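PDB 3UCX: short chain dehydrogenase from Mycobacterium smegmatis, which probably acts as an oxidoreductase of the short-chain dehydrogenase family, whose exact substrate is not established. Local coordinates for residues A28-A42 with Q54-T67. Numbering follows the deposited sequence.
Sequences ARRCAEQGADLVLAA and QVTDTGRRALSVGT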
loop_
_atom_site.group_PDB
_atom_site.type_symbol
_atom_site.label_atom_id
_atom_site.label_comp_id
_atom_site.label_asym_id
_atom_site.label_seq_id
_atom_site.Cartn_x
_atom_site.Cartn_y
_atom_site.Cartn_z
ATOM N N ALA A 28 -15.570 -4.963 26.148
ATOM C CA ALA A 28 -15.462 -4.908 27.606
ATOM C C ALA A 28 -15.734 -6.281 28.188
ATOM O O ALA A 28 -14.978 -6.785 29.035
ATOM C CB ALA A 28 -16.459 -3.896 28.166
ATOM N N ARG A 29 -16.812 -6.905 27.717
ATOM C CA ARG A 29 -17.163 -8.230 28.171
ATOM C C ARG A 29 -16.054 -9.197 27.854
ATOM O O ARG A 29 -15.620 -9.947 28.715
ATOM C CB ARG A 29 -18.503 -8.679 27.540
ATOM C CG ARG A 29 -18.937 -10.101 27.900
ATOM C CD ARG A 29 -20.193 -10.578 27.158
ATOM N NE ARG A 29 -20.108 -10.517 25.694
ATOM C CZ ARG A 29 -19.487 -11.403 24.908
ATOM N NH1 ARG A 29 -18.865 -12.460 25.421
ATOM N NH2 ARG A 29 -19.495 -11.235 23.585
ATOM N N ARG A 30 -15.584 -9.200 26.600
ATOM C CA ARG A 30 -14.555 -10.142 26.207
ATOM C C ARG A 30 -13.238 -9.944 26.979
ATOM O O ARG A 30 -12.604 -10.915 27.331
ATOM C CB ARG A 30 -14.319 -10.107 24.689
ATOM C CG ARG A 30 -15.493 -10.678 23.881
ATOM C CD ARG A 30 -15.488 -12.204 23.837
ATOM N NE ARG A 30 -14.243 -12.725 23.280
ATOM C CZ ARG A 30 -13.909 -12.652 21.997
ATOM N NH1 ARG A 30 -14.741 -12.122 21.113
ATOM N NH2 ARG A 30 -12.739 -13.127 21.594
ATOM N N CYS A 31 -12.827 -8.701 27.226
ATOM C CA CYS A 31 -11.586 -8.448 27.983
ATOM C C CYS A 31 -11.691 -9.025 29.386
ATOM O O CYS A 31 -10.761 -9.677 29.859
ATOM C CB CYS A 31 -11.277 -6.959 28.058
ATOM S SG CYS A 31 -10.701 -6.259 26.499
ATOM N N ALA A 32 -12.844 -8.813 30.012
ATOM C CA ALA A 32 -13.119 -9.313 31.367
ATOM C C ALA A 32 -13.093 -10.844 31.406
ATOM O O ALA A 32 -12.467 -11.422 32.271
ATOM C CB ALA A 32 -14.440 -8.760 31.882
ATOM N N GLU A 33 -13.710 -11.486 30.417
ATOM C CA GLU A 33 -13.671 -12.951 30.284
ATOM C C GLU A 33 -12.259 -13.474 30.171
ATOM O O GLU A 33 -11.988 -14.574 30.623
ATOM C CB GLU A 33 -14.444 -13.413 29.049
ATOM C CG GLU A 33 -15.956 -13.324 29.174
ATOM C CD GLU A 33 -16.689 -13.599 27.866
ATOM O OE1 GLU A 33 -16.040 -13.878 26.831
ATOM O OE2 GLU A 33 -17.930 -13.504 27.866
ATOM N N GLN A 34 -11.363 -12.681 29.571
ATOM C CA GLN A 34 -9.952 -13.024 29.442
ATOM C C GLN A 34 -9.087 -12.578 30.630
ATOM O O GLN A 34 -7.851 -12.644 30.573
ATOM C CB GLN A 34 -9.408 -12.454 28.122
ATOM C CG GLN A 34 -10.069 -13.068 26.902
ATOM C CD GLN A 34 -9.842 -14.552 26.840
ATOM O OE1 GLN A 34 -8.730 -15.009 27.079
ATOM N NE2 GLN A 34 -10.907 -15.323 26.573
ATOM N N GLY A 35 -9.731 -12.126 31.703
ATOM C CA GLY A 35 -9.060 -11.885 32.977
ATOM C C GLY A 35 -8.697 -10.443 33.281
ATOM O O GLY A 35 -8.048 -10.181 34.300
ATOM N N ALA A 36 -9.101 -9.505 32.416
ATOM C CA ALA A 36 -8.775 -8.082 32.612
ATOM C C ALA A 36 -9.761 -7.403 33.554
ATOM O O ALA A 36 -10.928 -7.795 33.635
ATOM C CB ALA A 36 -8.736 -7.332 31.263
ATOM N N ASP A 37 -9.274 -6.398 34.288
ATOM C CA ASP A 37 -10.138 -5.411 34.907
ATOM C C ASP A 37 -10.219 -4.212 34.001
ATOM O O ASP A 37 -9.266 -3.917 33.294
ATOM C CB ASP A 37 -9.594 -4.983 36.263
ATOM C CG ASP A 37 -9.650 -6.100 37.276
ATOM O OD1 ASP A 37 -10.701 -6.765 37.388
ATOM O OD2 ASP A 37 -8.629 -6.328 37.941
ATOM N N LEU A 38 -11.346 -3.508 34.052
ATOM C CA LEU A 38 -11.661 -2.489 33.067
ATOM C C LEU A 38 -11.767 -1.096 33.640
ATOM O O LEU A 38 -12.226 -0.902 34.761
ATOM C CB LEU A 38 -13.006 -2.812 32.395
ATOM C CG LEU A 38 -13.044 -3.826 31.250
ATOM C CD1 LEU A 38 -12.440 -3.230 29.987
ATOM C CD2 LEU A 38 -12.370 -5.131 31.626
ATOM N N VAL A 39 -11.390 -0.133 32.812
ATOM C CA VAL A 39 -11.815 1.251 32.924
ATOM C C VAL A 39 -12.675 1.541 31.709
ATOM O O VAL A 39 -12.237 1.331 30.573
ATOM C CB VAL A 39 -10.614 2.229 32.935
ATOM C CG1 VAL A 39 -11.109 3.663 32.974
ATOM C CG2 VAL A 39 -9.696 1.905 34.113
ATOM N N LEU A 40 -13.897 1.994 31.948
ATOM C CA LEU A 40 -14.824 2.333 30.879
ATOM C C LEU A 40 -15.043 3.842 30.831
ATOM O O LEU A 40 -15.457 4.471 31.825
ATOM C CB LEU A 40 -16.158 1.590 31.089
ATOM C CG LEU A 40 -16.065 0.076 31.295
ATOM C CD1 LEU A 40 -17.410 -0.529 31.709
ATOM C CD2 LEU A 40 -15.480 -0.637 30.080
ATOM N N ALA A 41 -14.779 4.426 29.672
ATOM C CA ALA A 41 -14.884 5.862 29.479
ATOM C C ALA A 41 -15.825 6.151 28.295
ATOM O O ALA A 41 -15.725 5.535 27.244
ATOM C CB ALA A 41 -13.507 6.477 29.259
ATOM N N ALA A 42 -16.767 7.060 28.517
ATOM C CA ALA A 42 -17.686 7.542 27.491
ATOM C C ALA A 42 -18.260 8.844 28.024
ATOM O O ALA A 42 -18.112 9.122 29.214
ATOM C CB ALA A 42 -18.784 6.523 27.237
ATOM N N GLN A 54 -21.930 -6.328 32.950
ATOM C CA GLN A 54 -21.407 -7.472 32.202
ATOM C C GLN A 54 -19.980 -7.797 32.632
ATOM O O GLN A 54 -19.595 -8.973 32.682
ATOM C CB GLN A 54 -21.465 -7.237 30.690
ATOM C CG GLN A 54 -22.891 -6.983 30.210
ATOM C CD GLN A 54 -23.041 -7.044 28.713
ATOM O OE1 GLN A 54 -22.374 -7.834 28.048
ATOM N NE2 GLN A 54 -23.932 -6.214 28.171
ATOM N N VAL A 55 -19.200 -6.763 32.954
ATOM C CA VAL A 55 -17.840 -6.986 33.436
ATOM C C VAL A 55 -17.832 -7.623 34.826
ATOM O O VAL A 55 -17.150 -8.628 35.065
ATOM C CB VAL A 55 -17.004 -5.677 33.429
ATOM C CG1 VAL A 55 -15.679 -5.897 34.149
ATOM C CG2 VAL A 55 -16.791 -5.208 31.987
ATOM N N THR A 56 -18.594 -7.057 35.746
ATOM C CA THR A 56 -18.576 -7.567 37.112
ATOM C C THR A 56 -19.243 -8.947 37.218
ATOM O O THR A 56 -18.903 -9.733 38.094
ATOM C CB THR A 56 -19.187 -6.568 38.108
ATOM O OG1 THR A 56 -20.486 -6.199 37.665
ATOM C CG2 THR A 56 -18.324 -5.307 38.197
ATOM N N ASP A 57 -20.160 -9.259 36.307
ATOM C CA ASP A 57 -20.703 -10.623 36.220
ATOM C C ASP A 57 -19.632 -11.689 35.962
ATOM O O ASP A 57 -19.781 -12.825 36.414
ATOM C CB ASP A 57 -21.777 -10.713 35.137
ATOM C CG ASP A 57 -23.086 -10.069 35.554
ATOM O OD1 ASP A 57 -23.261 -9.770 36.759
ATOM O OD2 ASP A 57 -23.939 -9.861 34.666
ATOM N N THR A 58 -18.550 -11.339 35.254
ATOM C CA THR A 58 -17.441 -12.286 35.067
ATOM C C THR A 58 -16.597 -12.426 36.328
ATOM O O THR A 58 -15.748 -13.297 36.399
ATOM C CB THR A 58 -16.478 -11.873 33.926
ATOM O OG1 THR A 58 -15.647 -10.799 34.379
ATOM C CG2 THR A 58 -17.240 -11.461 32.670
ATOM N N GLY A 59 -16.810 -11.558 37.312
ATOM C CA GLY A 59 -16.037 -11.584 38.541
ATOM C C GLY A 59 -14.903 -10.578 38.560
ATOM O O GLY A 59 -14.166 -10.493 39.549
ATOM N N ARG A 60 -14.762 -9.800 37.485
ATOM C CA ARG A 60 -13.714 -8.770 37.407
ATOM C C ARG A 60 -14.256 -7.416 37.845
ATOM O O ARG A 60 -15.430 -7.285 38.173
ATOM C CB ARG A 60 -13.170 -8.669 35.973
ATOM C CG ARG A 60 -12.623 -9.962 35.405
ATOM C CD ARG A 60 -11.599 -10.641 36.285
ATOM N NE ARG A 60 -10.485 -9.788 36.688
ATOM C CZ ARG A 60 -9.322 -10.243 37.168
ATOM N NH1 ARG A 60 -9.107 -11.552 37.312
ATOM N NH2 ARG A 60 -8.353 -9.388 37.504
ATOM N N ARG A 61 -13.405 -6.394 37.831
ATOM C CA ARG A 61 -13.822 -5.065 38.244
ATOM C C ARG A 61 -13.965 -4.116 37.070
ATOM O O ARG A 61 -13.263 -4.238 36.050
ATOM C CB ARG A 61 -12.836 -4.501 39.268
ATOM C CG ARG A 61 -12.951 -5.180 40.629
ATOM C CD ARG A 61 -11.817 -4.747 41.535
ATOM N NE ARG A 61 -10.516 -5.106 40.959
ATOM C CZ ARG A 61 -9.352 -4.574 41.319
ATOM N NH1 ARG A 61 -9.289 -3.648 42.272
ATOM N NH2 ARG A 61 -8.238 -4.971 40.721
ATOM N N ALA A 62 -14.890 -3.174 37.211
ATOM C CA ALA A 62 -15.076 -2.130 36.208
ATOM C C ALA A 62 -15.144 -0.757 36.886
ATOM O O ALA A 62 -15.934 -0.557 37.803
ATOM C CB ALA A 62 -16.339 -2.395 35.398
ATOM N N LEU A 63 -14.299 0.176 36.444
ATOM C CA LEU A 63 -14.394 1.574 36.842
ATOM C C LEU A 63 -15.034 2.349 35.697
ATOM O O LEU A 63 -14.487 2.373 34.576
ATOM C CB LEU A 63 -12.998 2.140 37.113
ATOM C CG LEU A 63 -12.876 3.602 37.556
ATOM C CD1 LEU A 63 -13.332 3.745 39.008
ATOM C CD2 LEU A 63 -11.432 4.079 37.382
ATOM N N SER A 64 -16.160 3.007 35.977
ATOM C CA SER A 64 -16.869 3.788 34.966
ATOM C C SER A 64 -16.592 5.258 35.211
ATOM O O SER A 64 -16.796 5.742 36.324
ATOM C CB SER A 64 -18.381 3.531 35.028
ATOM O OG SER A 64 -18.647 2.165 34.761
ATOM N N VAL A 65 -16.105 5.953 34.182
ATOM C CA VAL A 65 -15.768 7.367 34.304
ATOM C C VAL A 65 -16.293 8.167 33.118
ATOM O O VAL A 65 -15.798 8.040 31.999
ATOM C CB VAL A 65 -14.240 7.606 34.424
ATOM C CG1 VAL A 65 -13.956 9.070 34.730
ATOM C CG2 VAL A 65 -13.619 6.699 35.481
ATOM N N GLY A 66 -17.273 9.028 33.382
ATOM C CA GLY A 66 -17.783 9.954 32.368
ATOM C C GLY A 66 -16.686 10.879 31.901
ATOM O O GLY A 66 -16.104 11.616 32.698
ATOM N N THR A 67 -16.381 10.827 30.609
ATOM C CA THR A 67 -15.230 11.532 30.044
ATOM C C THR A 67 -15.532 12.039 28.632
ATOM O O THR A 67 -15.885 11.264 27.729
ATOM C CB THR A 67 -13.994 10.601 29.948
ATOM O OG1 THR A 67 -13.718 10.041 31.224
ATOM C CG2 THR A 67 -12.749 11.353 29.467
HETATM O O HOH W 1 -21.468 -8.016 25.529
HETATM O O HOH W 2 -10.217 -8.209 39.786
#
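Arg-60 folds over the turn that leads into strand 37-42 and ends on Asp-37. Its CB lies close to Ala-36 O. Arg-60 CG sits 3.3 Å from Ala-36 O and also touches Ala-32 O, at the end of helix 23-33. Bends at chi2 and chi3 curl the chain back along this turn. NE then bonds Asp-37 OD1, and Arg-60 NH2 bonds Asp-37 OD2 at 3.1 Å, a side-on, two-nitrogen grip. Gly-35 O lies over one face of the guanidinium, 3.1 Å from Arg-60 CZ; the angles are too poor for a hydrogen bond. NH2 has a second salt bridge, to Asp-11.

Arg-61 works from the opposite face of the carboxylate. Arg-61 N gives Asp-37 OD1 a nearly straight 2.8 Å bond, and Arg-61 NH2 reaches Asp-37 OD2. The Arg-61 guanidinium stands almost perpendicular to the Asp-37 carboxylate, 89° apart. Each Asp-37 oxygen thus takes two protein donors, which should help keep the aspartate ionised.

From here the strands run side by side, 14° from parallel. They are the two strands of a right-handed beta-alpha-beta unit, linked by helix 45-57, at one edge of the Rossmann-type sheet. Leu-38 N bonds Arg-61 O, and Leu-40 N bonds Leu-63 O at 2.7 Å. Leu-38 O and Leu-40 O accept in turn from Leu-63 N and Val-65 N. Further on, Thr-67 N bonds Ala-42 O.

Helices 23-33 and 45-57 pack on the sheet face that carries Leu-38. Val-55 CG1 lies 3.9 Å from Ala-32 CB, while CG2 meets Ala-28 and Leu-38. Thr-58 OG1 touches Ala-32 CB and is bonded back to Val-55 O. At the outer side, one water bridges Arg-29 NE and Gln-54 OE1; Gln-54 NE2 turns to Asp-50.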